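Local coordinates for protein acyl-coenzyme A oxidase 3 (Yarrowia lipolytica, PDB 5YS9) that oxidises acyl-CoA esters of different chain lengths to trans-2-enoyl-CoA with FAD as cofactor and reduces oxygen to hydrogen peroxide in peroxisomal fatty acid beta-oxidation, at residues D65-V70 / I89-G94; K154-C159 / S207-A212; T564-R569 / I583-L588. All blocks are in the same frame, centred on the assembly; numbering follows the deposited sequence.

Overall arrangement
Contacts 1 and 2 lie on the same side of the chain's centre, their own centres 20 Å apart, and both touch the second subunit. They also meet, through Ile-89 and Tyr-157. Contact 3 is remote, with its nearest atoms about 26 Å from contact 1 and about 34 Å from contact 2. No two contacts join the same elements. Contact 1 is partly buried and joins a loop to an N-terminal helix mainly by apolar packing, without cross-segment hydrogen bonds. Contact 2 is buried beside FAD and relies on hydrogen bonds, mostly of the backbone, and a ring stack at a strand pair. Contact 3 is buried, between two C-terminal helices, and combines ring packing with one side-chain hydrogen bond.

Contact 1 (D65-V70 / I89-G94); sequences DPVLNV and IAALSG
Val-67 and Ala-91 mark the closest backbone approach, with their CA atoms 7.0 Å apart. Segment 65-70 belongs to the loop between helix 49-63 and helix 78-92. Residues 66-68 have helical backbone angles without regular helical bonds. A weak bond from Val-67 N to Asp-65 OD1, 3.4 Å, makes a loose Asx turn at the start of this bend. Segment 89-94 lies on helix 78-92. The chain thus folds back, and the helix packs on the loop that precedes it.

The CB atoms of Val-67, Leu-68 and Ala-91 all point across the contact. Ala-91 is the focus. Its methyl CB meets Val-67 CG1 at 3.5 Å. Asp-65 OD2 comes to 4.0 Å from the same CB, a plain van der Waals touch. Deeper in, the two leucines cross obliquely, with Leu-68 CD1 3.8 Å from Leu-92 CD2. Leu-68 keeps CG anti to its carbonyl carbon (chi1 -57°) and CD1 anti to CA (chi2 -170°), which carries CD1 out to the Leu-92 methyl. Both leucines also rest on Leu-62 of helix 49-63, so the contact ties the loop and the two helices around it into one apolar cluster. Ile-89, Ala-90 and Ser-93 pack on Phe-684 of the second subunit.

The chemistry is that of hydrophobic packing in the N-terminal helical region of an acyl-CoA oxidase. The small side chain of Ala-91 is consistent with the close approach of the loop. With no hydrogen bond or salt bridge between the segments, the fit probably rests mainly on how the methyl groups pack.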
ATOM      1  N   ASP A  65     -21.596  22.764  -1.819  1.00 33.92           N
ATOM      2  CA  ASP A  65     -22.773  22.044  -1.385  1.00 35.43           C
ATOM      3  C   ASP A  65     -22.644  21.567   0.054  1.00 35.17           C
ATOM      4  O   ASP A  65     -21.770  20.792   0.391  1.00 37.22           O
ATOM      5  CB  ASP A  65     -22.983  20.859  -2.302  1.00 37.89           C
ATOM      6  CG  ASP A  65     -24.385  20.365  -2.298  1.00 40.81           C
ATOM      7  OD1 ASP A  65     -25.004  20.350  -1.235  1.00 47.80           O
ATOM      8  OD2 ASP A  65     -24.875  19.986  -3.361  1.00 41.98           O
ATOM      9  N   PRO A  66     -23.517  22.044   0.926  1.00 38.20           N
ATOM     10  CA  PRO A  66     -23.395  21.755   2.351  1.00 36.31           C
ATOM     11  C   PRO A  66     -23.528  20.280   2.698  1.00 35.00           C
ATOM     12  O   PRO A  66     -22.812  19.803   3.552  1.00 39.01           O
ATOM     13  CB  PRO A  66     -24.533  22.565   2.966  1.00 38.44           C
ATOM     14  CG  PRO A  66     -24.799  23.628   1.983  1.00 41.08           C
ATOM     15  CD  PRO A  66     -24.639  22.951   0.670  1.00 39.34           C
ATOM     16  N   VAL A  67     -24.437  19.573   2.056  1.00 35.67           N
ATOM     17  CA  VAL A  67     -24.602  18.159   2.309  1.00 35.90           C
ATOM     18  C   VAL A  67     -23.379  17.344   1.879  1.00 33.57           C
ATOM     19  O   VAL A  67     -23.034  16.373   2.506  1.00 34.60           O
ATOM     20  CB  VAL A  67     -25.969  17.630   1.821  1.00 40.15           C
ATOM     21  CG1 VAL A  67     -26.480  18.430   0.655  1.00 38.45           C
ATOM     22  CG2 VAL A  67     -25.948  16.146   1.541  1.00 39.39           C
ATOM     23  N   LEU A  68     -22.742  17.751   0.799  1.00 34.52           N
ATOM     24  CA  LEU A  68     -21.513  17.126   0.315  1.00 32.92           C
ATOM     25  C   LEU A  68     -20.240  17.243   1.162  1.00 32.92           C
ATOM     26  O   LEU A  68     -19.339  16.459   0.994  1.00 39.37           O
ATOM     27  CB  LEU A  68     -21.218  17.544  -1.118  1.00 34.52           C
ATOM     28  CG  LEU A  68     -22.322  17.244  -2.120  1.00 33.76           C
ATOM     29  CD1 LEU A  68     -21.833  17.470  -3.533  1.00 34.94           C
ATOM     30  CD2 LEU A  68     -22.865  15.847  -1.947  1.00 32.55           C
ATOM     31  N   ASN A  69     -20.209  18.153   2.110  1.00 37.63           N
ATOM     32  CA  ASN A  69     -18.973  18.519   2.756  1.00 35.52           C
ATOM     33  C   ASN A  69     -18.238  17.313   3.336  1.00 38.30           C
ATOM     34  O   ASN A  69     -18.791  16.531   4.078  1.00 39.08           O
ATOM     35  CB  ASN A  69     -19.342  19.508   3.851  1.00 35.61           C
ATOM     36  CG  ASN A  69     -18.170  19.974   4.652  1.00 37.77           C
ATOM     37  OD1 ASN A  69     -17.372  20.753   4.193  1.00 44.69           O
ATOM     38  ND2 ASN A  69     -18.089  19.522   5.875  1.00 44.96           N
ATOM     39  N   VAL A  70     -16.961  17.200   3.007  1.00 43.08           N
ATOM     40  CA  VAL A  70     -16.167  16.050   3.362  1.00 38.21           C
ATOM     41  C   VAL A  70     -15.333  16.312   4.589  1.00 35.78           C
ATOM     42  O   VAL A  70     -14.772  15.384   5.147  1.00 34.15           O
ATOM     43  CB  VAL A  70     -15.298  15.568   2.180  1.00 36.93           C
ATOM     44  CG1 VAL A  70     -16.209  15.017   1.095  1.00 36.21           C
ATOM     45  CG2 VAL A  70     -14.395  16.676   1.645  1.00 38.02           C
ATOM     46  N   ILE A  89     -26.529  11.516  -2.360  1.00 31.99           N
ATOM     47  CA  ILE A  89     -27.137  11.150  -3.627  1.00 31.88           C
ATOM     48  C   ILE A  89     -28.344  12.035  -3.968  1.00 34.84           C
ATOM     49  O   ILE A  89     -28.532  12.423  -5.106  1.00 35.70           O
ATOM     50  CB  ILE A  89     -27.464   9.636  -3.665  1.00 32.53           C
ATOM     51  CG1 ILE A  89     -26.194   8.837  -3.922  1.00 34.13           C
ATOM     52  CG2 ILE A  89     -28.469   9.292  -4.743  1.00 31.93           C
ATOM     53  CD1 ILE A  89     -26.241   7.415  -3.436  1.00 33.86           C
ATOM     54  N   ALA A  90     -29.149  12.344  -2.967  1.00 32.56           N
ATOM     55  CA  ALA A  90     -30.318  13.196  -3.127  1.00 32.08           C
ATOM     56  C   ALA A  90     -29.917  14.605  -3.587  1.00 35.00           C
ATOM     57  O   ALA A  90     -30.557  15.158  -4.492  1.00 37.49           O
ATOM     58  CB  ALA A  90     -31.105  13.249  -1.836  1.00 27.79           C
ATOM     59  N   ALA A  91     -28.866  15.162  -2.968  1.00 33.15           N
ATOM     60  CA  ALA A  91     -28.268  16.429  -3.406  1.00 30.57           C
ATOM     61  C   ALA A  91     -27.728  16.344  -4.817  1.00 32.41           C
ATOM     62  O   ALA A  91     -28.108  17.141  -5.627  1.00 36.18           O
ATOM     63  CB  ALA A  91     -27.175  16.889  -2.459  1.00 28.78           C
ATOM     64  N   LEU A  92     -26.866  15.385  -5.141  1.00 35.53           N
ATOM     65  CA  LEU A  92     -26.309  15.292  -6.526  1.00 35.82           C
ATOM     66  C   LEU A  92     -27.405  15.165  -7.576  1.00 37.29           C
ATOM     67  O   LEU A  92     -27.267  15.645  -8.718  1.00 42.04           O
ATOM     68  CB  LEU A  92     -25.377  14.087  -6.646  1.00 38.11           C
ATOM     69  CG  LEU A  92     -24.055  14.221  -5.856  1.00 41.19           C
ATOM     70  CD1 LEU A  92     -23.253  12.919  -5.771  1.00 39.11           C
ATOM     71  CD2 LEU A  92     -23.202  15.345  -6.415  1.00 37.65           C
ATOM     72  N   SER A  93     -28.483  14.495  -7.171  1.00 36.27           N
ATOM     73  CA  SER A  93     -29.652  14.279  -7.994  1.00 38.83           C
ATOM     74  C   SER A  93     -30.287  15.525  -8.595  1.00 38.90           C
ATOM     75  O   SER A  93     -30.904  15.441  -9.648  1.00 39.97           O
ATOM     76  CB  SER A  93     -30.682  13.427  -7.264  1.00 39.15           C
ATOM     77  OG  SER A  93     -31.893  14.077  -7.149  1.00 44.18           O
ATOM     78  N   GLY A  94     -30.100  16.671  -7.959  1.00 37.04           N
ATOM     79  CA  GLY A  94     -30.489  17.957  -8.533  1.00 38.98           C
ATOM     80  C   GLY A  94     -29.835  18.332  -9.862  1.00 40.81           C
ATOM     81  O   GLY A  94     -30.390  19.108 -10.616  1.00 39.83           O
TER

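Contact 2 (K154-C159 / S207-A212); sequences KGFYGC and SATHTA
Tyr-157 meets Thr-209 and His-210 where strands 158-161 and 210-219 come together in the middle beta-domain. Tyr-157 O takes two backbone N-H groups. Thr-209 N lies 2.7 Å from it in the carbonyl plane. His-210 N lies 3.0 Å from it, with an N-H...O angle of 175°. In return Tyr-157 N donates to Thr-209 OG1 at 2.9 Å. Further along, Ala-212 N bonds Cys-159 O at 3.0 Å.

Thr-209 OG1 also pairs with His-210 ND1 at 2.8 Å, in the plane of the imidazole and at its edge. This steadies the imidazole against the Phe-156 ring. The rings form an offset stack, centroids 4.0 Å apart and planes at 14°, with Phe-156 CE2 over the imidazole centre. With an alanine at His-210, Phe-156 would probably lose its stacking partner and Thr-209 OG1 its side-chain mate.

Ser-207 CB sits over one face of the Tyr-157 ring in a CH-pi contact. Tyr-157 OH bonds Arg-121 O, and Ser-207 OG bonds Arg-121 NH2. Cys-159 SG touches Ala-208 CB at 3.7 Å, and the Cys-159 side chain lies about 6 Å from a bound FAD. Strands 158-161 and 210-219 of this beta-domain lie near FAD, as in the acyl-CoA dehydrogenase and oxidase fold.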
ATOM      1  N   LYS A 154     -36.902   7.037  -9.154  1.00 41.14           N
ATOM      2  CA  LYS A 154     -38.197   7.333  -8.539  1.00 41.19           C
ATOM      3  C   LYS A 154     -38.886   6.016  -8.317  1.00 39.98           C
ATOM      4  O   LYS A 154     -39.195   5.339  -9.267  1.00 43.66           O
ATOM      5  CB  LYS A 154     -39.072   8.163  -9.473  1.00 46.62           C
ATOM      6  CG  LYS A 154     -38.446   9.445 -10.019  1.00 56.26           C
ATOM      7  CD  LYS A 154     -38.605  10.653  -9.115  1.00 64.35           C
ATOM      8  CE  LYS A 154     -39.888  11.429  -9.399  1.00 70.56           C
ATOM      9  NZ  LYS A 154     -39.852  12.815  -8.839  1.00 71.97           N
ATOM     10  N   GLY A 155     -39.123   5.635  -7.069  1.00 39.49           N
ATOM     11  CA  GLY A 155     -39.635   4.293  -6.748  1.00 36.31           C
ATOM     12  C   GLY A 155     -38.872   3.142  -7.407  1.00 36.45           C
ATOM     13  O   GLY A 155     -39.476   2.118  -7.708  1.00 44.01           O
ATOM     14  N   PHE A 156     -37.560   3.294  -7.630  1.00 33.95           N
ATOM     15  CA  PHE A 156     -36.751   2.342  -8.418  1.00 35.56           C
ATOM     16  C   PHE A 156     -35.261   2.613  -8.158  1.00 38.48           C
ATOM     17  O   PHE A 156     -34.850   3.766  -8.108  1.00 39.86           O
ATOM     18  CB  PHE A 156     -37.012   2.543  -9.917  1.00 37.01           C
ATOM     19  CG  PHE A 156     -36.590   1.390 -10.797  1.00 34.52           C
ATOM     20  CD1 PHE A 156     -35.247   1.199 -11.124  1.00 33.62           C
ATOM     21  CD2 PHE A 156     -37.553   0.533 -11.358  1.00 32.31           C
ATOM     22  CE1 PHE A 156     -34.860   0.173 -11.959  1.00 33.71           C
ATOM     23  CE2 PHE A 156     -37.166  -0.509 -12.188  1.00 34.56           C
ATOM     24  CZ  PHE A 156     -35.826  -0.689 -12.501  1.00 34.71           C
ATOM     25  N   TYR A 157     -34.471   1.556  -7.994  1.00 35.70           N
ATOM     26  CA  TYR A 157     -33.046   1.673  -7.734  1.00 35.32           C
ATOM     27  C   TYR A 157     -32.440   0.342  -8.144  1.00 35.06           C
ATOM     28  O   TYR A 157     -32.821  -0.734  -7.645  1.00 34.22           O
ATOM     29  CB  TYR A 157     -32.754   1.971  -6.258  1.00 37.08           C
ATOM     30  CG  TYR A 157     -31.401   2.592  -5.999  1.00 38.88           C
ATOM     31  CD1 TYR A 157     -30.232   1.846  -6.092  1.00 43.19           C
ATOM     32  CD2 TYR A 157     -31.282   3.935  -5.667  1.00 42.18           C
ATOM     33  CE1 TYR A 157     -28.971   2.421  -5.845  1.00 42.67           C
ATOM     34  CE2 TYR A 157     -30.041   4.528  -5.428  1.00 44.73           C
ATOM     35  CZ  TYR A 157     -28.878   3.772  -5.524  1.00 45.45           C
ATOM     36  OH  TYR A 157     -27.653   4.363  -5.275  1.00 40.96           O
ATOM     37  N   GLY A 158     -31.516   0.427  -9.084  1.00 36.73           N
ATOM     38  CA  GLY A 158     -30.946  -0.723  -9.773  1.00 34.62           C
ATOM     39  C   GLY A 158     -29.561  -1.001  -9.225  1.00 31.87           C
ATOM     40  O   GLY A 158     -28.955  -0.153  -8.583  1.00 36.02           O
ATOM     41  N   CYS A 159     -29.086  -2.197  -9.455  1.00 29.94           N
ATOM     42  CA  CYS A 159     -27.711  -2.562  -9.193  1.00 32.10           C
ATOM     43  C   CYS A 159     -27.330  -3.611 -10.277  1.00 34.89           C
ATOM     44  O   CYS A 159     -28.144  -3.912 -11.187  1.00 36.08           O
ATOM     45  CB  CYS A 159     -27.599  -3.122  -7.757  1.00 33.41           C
ATOM     46  SG  CYS A 159     -28.486  -4.688  -7.491  1.00 35.73           S
ATOM     47  N   SER A 207     -30.203  -0.993  -0.739  1.00 36.97           N
ATOM     48  CA  SER A 207     -30.754   0.079  -1.585  1.00 38.23           C
ATOM     49  C   SER A 207     -31.615  -0.372  -2.731  1.00 36.63           C
ATOM     50  O   SER A 207     -32.635   0.253  -3.018  1.00 36.06           O
ATOM     51  CB  SER A 207     -29.621   0.968  -2.112  1.00 37.79           C
ATOM     52  OG  SER A 207     -28.579   0.999  -1.171  1.00 38.18           O
ATOM     53  N   ALA A 208     -31.208  -1.449  -3.394  1.00 39.00           N
ATOM     54  CA  ALA A 208     -31.736  -1.764  -4.725  1.00 39.32           C
ATOM     55  C   ALA A 208     -33.091  -2.444  -4.704  1.00 38.38           C
ATOM     56  O   ALA A 208     -33.291  -3.377  -3.936  1.00 35.16           O
ATOM     57  CB  ALA A 208     -30.755  -2.643  -5.454  1.00 40.95           C
ATOM     58  N   THR A 209     -34.005  -1.964  -5.550  1.00 38.63           N
ATOM     59  CA  THR A 209     -35.275  -2.629  -5.820  1.00 39.86           C
ATOM     60  C   THR A 209     -35.183  -3.634  -6.965  1.00 39.79           C
ATOM     61  O   THR A 209     -35.968  -4.603  -7.004  1.00 32.89           O
ATOM     62  CB  THR A 209     -36.349  -1.614  -6.253  1.00 45.34           C
ATOM     63  OG1 THR A 209     -35.926  -0.935  -7.433  1.00 45.12           O
ATOM     64  CG2 THR A 209     -36.577  -0.603  -5.169  1.00 47.04           C
ATOM     65  N   HIS A 210     -34.274  -3.366  -7.920  1.00 37.99           N
ATOM     66  CA  HIS A 210     -34.029  -4.264  -9.064  1.00 37.19           C
ATOM     67  C   HIS A 210     -32.560  -4.515  -9.330  1.00 32.41           C
ATOM     68  O   HIS A 210     -31.725  -3.796  -8.849  1.00 37.00           O
ATOM     69  CB  HIS A 210     -34.621  -3.708 -10.344  1.00 35.84           C
ATOM     70  CG  HIS A 210     -36.105  -3.525 -10.315  1.00 37.73           C
ATOM     71  ND1 HIS A 210     -36.725  -2.590  -9.507  1.00 36.55           N
ATOM     72  CD2 HIS A 210     -37.079  -4.078 -11.069  1.00 34.74           C
ATOM     73  CE1 HIS A 210     -38.024  -2.621  -9.730  1.00 36.72           C
ATOM     74  NE2 HIS A 210     -38.265  -3.523 -10.662  1.00 37.50           N
ATOM     75  N   THR A 211     -32.267  -5.562 -10.098  1.00 30.19           N
ATOM     76  CA  THR A 211     -30.912  -5.884 -10.516  1.00 31.90           C
ATOM     77  C   THR A 211     -30.860  -6.316 -11.966  1.00 33.03           C
ATOM     78  O   THR A 211     -31.841  -6.745 -12.540  1.00 29.56           O
ATOM     79  CB  THR A 211     -30.287  -6.973  -9.663  1.00 30.71           C
ATOM     80  OG1 THR A 211     -28.895  -7.037  -9.926  1.00 32.86           O
ATOM     81  CG2 THR A 211     -30.855  -8.318  -9.991  1.00 37.09           C
ATOM     82  N   ALA A 212     -29.679  -6.155 -12.541  1.00 37.39           N
ATOM     83  CA  ALA A 212     -29.362  -6.686 -13.847  1.00 36.21           C
ATOM     84  C   ALA A 212     -28.594  -7.972 -13.530  1.00 35.68           C
ATOM     85  O   ALA A 212     -27.436  -7.914 -13.156  1.00 32.65           O
ATOM     86  CB  ALA A 212     -28.507  -5.705 -14.605  1.00 35.04           C
TER

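Contact 3 (T564-R569 / I583-L588); sequences TAFYER and INLANL
The Phe-566 ring turns one face to Ala-586, whose CB stands over the ring centre, 3.9 Å from the centroid, in a CH-pi contact. The Tyr-567 ring has Asn-587 OD1 at its edge, near the ring plane. Ala-586 CB approaches this second ring obliquely, 3.3 Å from Tyr-567 CE1. One methyl group thus serves both rings.

The setting is a helical hairpin in the C-terminal helical region of the oxidase. Helix 547-573 and helix 579-596 follow each other in the chain after a short link. Their local axes run antiparallel at 166° and pass 10.1 Å apart. The CA atoms of Phe-566 and Ala-586 are the closest pair, at 6.5 Å. The small side chain of Ala-586 is consistent with the aromatic side chains lying against its helix.

Phe-566 holds CG anti to its backbone N (chi1 -151°), which lays the ring along the helix 583-588 surface, with CE2 3.6 Å from Ala-586 CA and CZ 3.9 Å from Leu-585 CB. Phe-566 also packs on Ala-364 and Leu-585 on Tyr-363, both from helix 349-385, which backs this side. Tyr-567 packs on Pro-507, Leu-510 and Ile-511 of helix 507-534.

The polar part of the contact is the Asn-587 amide. Its ND2 bonds Tyr-622 OH and Lys-505 O. The bond to Lys-505 O, a pure acceptor, identifies ND2 as the nitrogen and is consistent with OD1 facing the tyrosine. Both polar ends of this buried amide therefore have partners. The Tyr-567 ring and the Asn-587 amide stand 70° apart. Tyr-567 OH donates to Asn-587 OD1 at 2.6 Å, from a position tilted out of the carbonyl plane.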
ATOM      1  N   THR A 564       5.327   8.126 -24.860  1.00 43.03           N
ATOM      2  CA  THR A 564       4.889   8.618 -26.151  1.00 44.48           C
ATOM      3  C   THR A 564       3.765   9.623 -26.015  1.00 44.08           C
ATOM      4  O   THR A 564       3.849  10.729 -26.554  1.00 44.24           O
ATOM      5  CB  THR A 564       4.554   7.425 -27.049  1.00 46.42           C
ATOM      6  OG1 THR A 564       5.804   6.925 -27.496  1.00 43.87           O
ATOM      7  CG2 THR A 564       3.745   7.793 -28.231  1.00 52.01           C
ATOM      8  N   ALA A 565       2.745   9.271 -25.246  1.00 43.46           N
ATOM      9  CA  ALA A 565       1.601  10.170 -25.081  1.00 38.99           C
ATOM     10  C   ALA A 565       1.966  11.492 -24.424  1.00 41.45           C
ATOM     11  O   ALA A 565       1.439  12.539 -24.826  1.00 39.72           O
ATOM     12  CB  ALA A 565       0.485   9.487 -24.326  1.00 38.70           C
ATOM     13  N   PHE A 566       2.883  11.473 -23.451  1.00 40.03           N
ATOM     14  CA  PHE A 566       3.340  12.732 -22.859  1.00 41.10           C
ATOM     15  C   PHE A 566       3.939  13.680 -23.928  1.00 40.48           C
ATOM     16  O   PHE A 566       3.477  14.804 -24.105  1.00 38.23           O
ATOM     17  CB  PHE A 566       4.351  12.454 -21.725  1.00 42.32           C
ATOM     18  CG  PHE A 566       4.379  13.497 -20.613  1.00 38.63           C
ATOM     19  CD1 PHE A 566       3.831  14.780 -20.753  1.00 39.45           C
ATOM     20  CD2 PHE A 566       5.024  13.194 -19.422  1.00 41.12           C
ATOM     21  CE1 PHE A 566       3.917  15.717 -19.716  1.00 39.26           C
ATOM     22  CE2 PHE A 566       5.111  14.131 -18.383  1.00 38.66           C
ATOM     23  CZ  PHE A 566       4.569  15.387 -18.536  1.00 37.11           C
ATOM     24  N   TYR A 567       4.932  13.195 -24.669  1.00 45.57           N
ATOM     25  CA  TYR A 567       5.600  14.005 -25.723  1.00 43.82           C
ATOM     26  C   TYR A 567       4.665  14.459 -26.856  1.00 41.38           C
ATOM     27  O   TYR A 567       4.650  15.646 -27.217  1.00 34.07           O
ATOM     28  CB  TYR A 567       6.811  13.245 -26.263  1.00 39.44           C
ATOM     29  CG  TYR A 567       7.971  13.160 -25.276  1.00 39.77           C
ATOM     30  CD1 TYR A 567       8.487  14.306 -24.672  1.00 38.60           C
ATOM     31  CD2 TYR A 567       8.577  11.929 -24.953  1.00 40.31           C
ATOM     32  CE1 TYR A 567       9.563  14.239 -23.785  1.00 36.77           C
ATOM     33  CE2 TYR A 567       9.665  11.855 -24.065  1.00 36.47           C
ATOM     34  CZ  TYR A 567      10.141  13.015 -23.485  1.00 37.94           C
ATOM     35  OH  TYR A 567      11.218  12.980 -22.636  1.00 40.39           O
ATOM     36  N   GLU A 568       3.839  13.525 -27.346  1.00 44.22           N
ATOM     37  CA  GLU A 568       2.865  13.807 -28.422  1.00 45.81           C
ATOM     38  C   GLU A 568       1.903  14.906 -28.051  1.00 43.55           C
ATOM     39  O   GLU A 568       1.551  15.728 -28.890  1.00 49.29           O
ATOM     40  CB  GLU A 568       2.065  12.545 -28.855  1.00 53.46           C
ATOM     41  CG  GLU A 568       2.435  11.966 -30.234  1.00 66.38           C
ATOM     42  CD  GLU A 568       2.687  10.442 -30.262  1.00 72.34           C
ATOM     43  OE1 GLU A 568       3.867  10.057 -30.488  1.00 67.92           O
ATOM     44  OE2 GLU A 568       1.729   9.630 -30.078  1.00 71.17           O
ATOM     45  N   ARG A 569       1.454  14.918 -26.803  1.00 44.28           N
ATOM     46  CA  ARG A 569       0.452  15.900 -26.349  1.00 45.90           C
ATOM     47  C   ARG A 569       1.102  17.263 -26.129  1.00 41.88           C
ATOM     48  O   ARG A 569       0.457  18.282 -26.334  1.00 42.30           O
ATOM     49  CB  ARG A 569      -0.275  15.443 -25.053  1.00 49.16           C
ATOM     50  CG  ARG A 569      -1.185  14.203 -25.154  1.00 48.79           C
ATOM     51  CD  ARG A 569      -2.438  14.345 -26.028  1.00 51.07           C
ATOM     52  NE  ARG A 569      -3.122  15.631 -25.876  1.00 51.86           N
ATOM     53  CZ  ARG A 569      -3.513  16.438 -26.870  1.00 50.43           C
ATOM     54  NH1 ARG A 569      -3.348  16.122 -28.154  1.00 50.42           N
ATOM     55  NH2 ARG A 569      -4.103  17.585 -26.565  1.00 50.85           N
ATOM     56  N   ILE A 583       8.456  19.779 -21.017  1.00 36.97           N
ATOM     57  CA  ILE A 583       9.502  18.885 -21.535  1.00 38.33           C
ATOM     58  C   ILE A 583      10.401  18.451 -20.392  1.00 40.24           C
ATOM     59  O   ILE A 583      10.810  17.283 -20.338  1.00 39.63           O
ATOM     60  CB  ILE A 583      10.326  19.521 -22.707  1.00 39.94           C
ATOM     61  CG1 ILE A 583       9.518  19.421 -24.004  1.00 44.05           C
ATOM     62  CG2 ILE A 583      11.633  18.782 -22.979  1.00 37.01           C
ATOM     63  CD1 ILE A 583       9.872  20.519 -24.987  1.00 47.67           C
ATOM     64  N   ASN A 584      10.713  19.407 -19.512  1.00 40.90           N
ATOM     65  CA  ASN A 584      11.469  19.160 -18.296  1.00 44.14           C
ATOM     66  C   ASN A 584      10.783  18.077 -17.470  1.00 39.78           C
ATOM     67  O   ASN A 584      11.429  17.166 -17.029  1.00 40.12           O
ATOM     68  CB  ASN A 584      11.589  20.457 -17.446  1.00 45.02           C
ATOM     69  CG  ASN A 584      12.750  21.370 -17.851  1.00 45.83           C
ATOM     70  OD1 ASN A 584      12.773  22.505 -17.408  1.00 45.85           O
ATOM     71  ND2 ASN A 584      13.714  20.887 -18.640  1.00 40.50           N
ATOM     72  N   LEU A 585       9.479  18.203 -17.251  1.00 39.13           N
ATOM     73  CA  LEU A 585       8.698  17.147 -16.595  1.00 42.26           C
ATOM     74  C   LEU A 585       8.813  15.834 -17.340  1.00 41.43           C
ATOM     75  O   LEU A 585       9.122  14.808 -16.724  1.00 36.44           O
ATOM     76  CB  LEU A 585       7.198  17.484 -16.515  1.00 40.77           C
ATOM     77  CG  LEU A 585       6.608  18.024 -15.216  1.00 46.64           C
ATOM     78  CD1 LEU A 585       5.085  17.902 -15.282  1.00 51.99           C
ATOM     79  CD2 LEU A 585       7.146  17.301 -13.981  1.00 50.15           C
ATOM     80  N   ALA A 586       8.538  15.894 -18.656  1.00 40.58           N
ATOM     81  CA  ALA A 586       8.518  14.697 -19.531  1.00 40.04           C
ATOM     82  C   ALA A 586       9.867  13.968 -19.537  1.00 37.13           C
ATOM     83  O   ALA A 586       9.933  12.747 -19.371  1.00 34.65           O
ATOM     84  CB  ALA A 586       8.096  15.068 -20.945  1.00 38.68           C
ATOM     85  N   ASN A 587      10.941  14.732 -19.654  1.00 37.74           N
ATOM     86  CA  ASN A 587      12.300  14.146 -19.605  1.00 38.76           C
ATOM     87  C   ASN A 587      12.594  13.473 -18.312  1.00 34.74           C
ATOM     88  O   ASN A 587      13.206  12.416 -18.326  1.00 34.01           O
ATOM     89  CB  ASN A 587      13.383  15.185 -19.897  1.00 40.14           C
ATOM     90  CG  ASN A 587      13.470  15.533 -21.373  1.00 38.20           C
ATOM     91  OD1 ASN A 587      12.600  15.180 -22.182  1.00 38.27           O
ATOM     92  ND2 ASN A 587      14.539  16.199 -21.730  1.00 36.87           N
ATOM     93  N   LEU A 588      12.138  14.067 -17.202  1.00 36.57           N
ATOM     94  CA  LEU A 588      12.313  13.462 -15.860  1.00 34.92           C
ATOM     95  C   LEU A 588      11.545  12.160 -15.814  1.00 35.89           C
ATOM     96  O   LEU A 588      12.114  11.120 -15.497  1.00 33.99           O
ATOM     97  CB  LEU A 588      11.866  14.406 -14.742  1.00 33.17           C
ATOM     98  CG  LEU A 588      12.040  13.930 -13.292  1.00 33.77           C
ATOM     99  CD1 LEU A 588      13.452  13.367 -12.959  1.00 33.18           C
ATOM    100  CD2 LEU A 588      11.680  15.069 -12.356  1.00 32.05           C
TER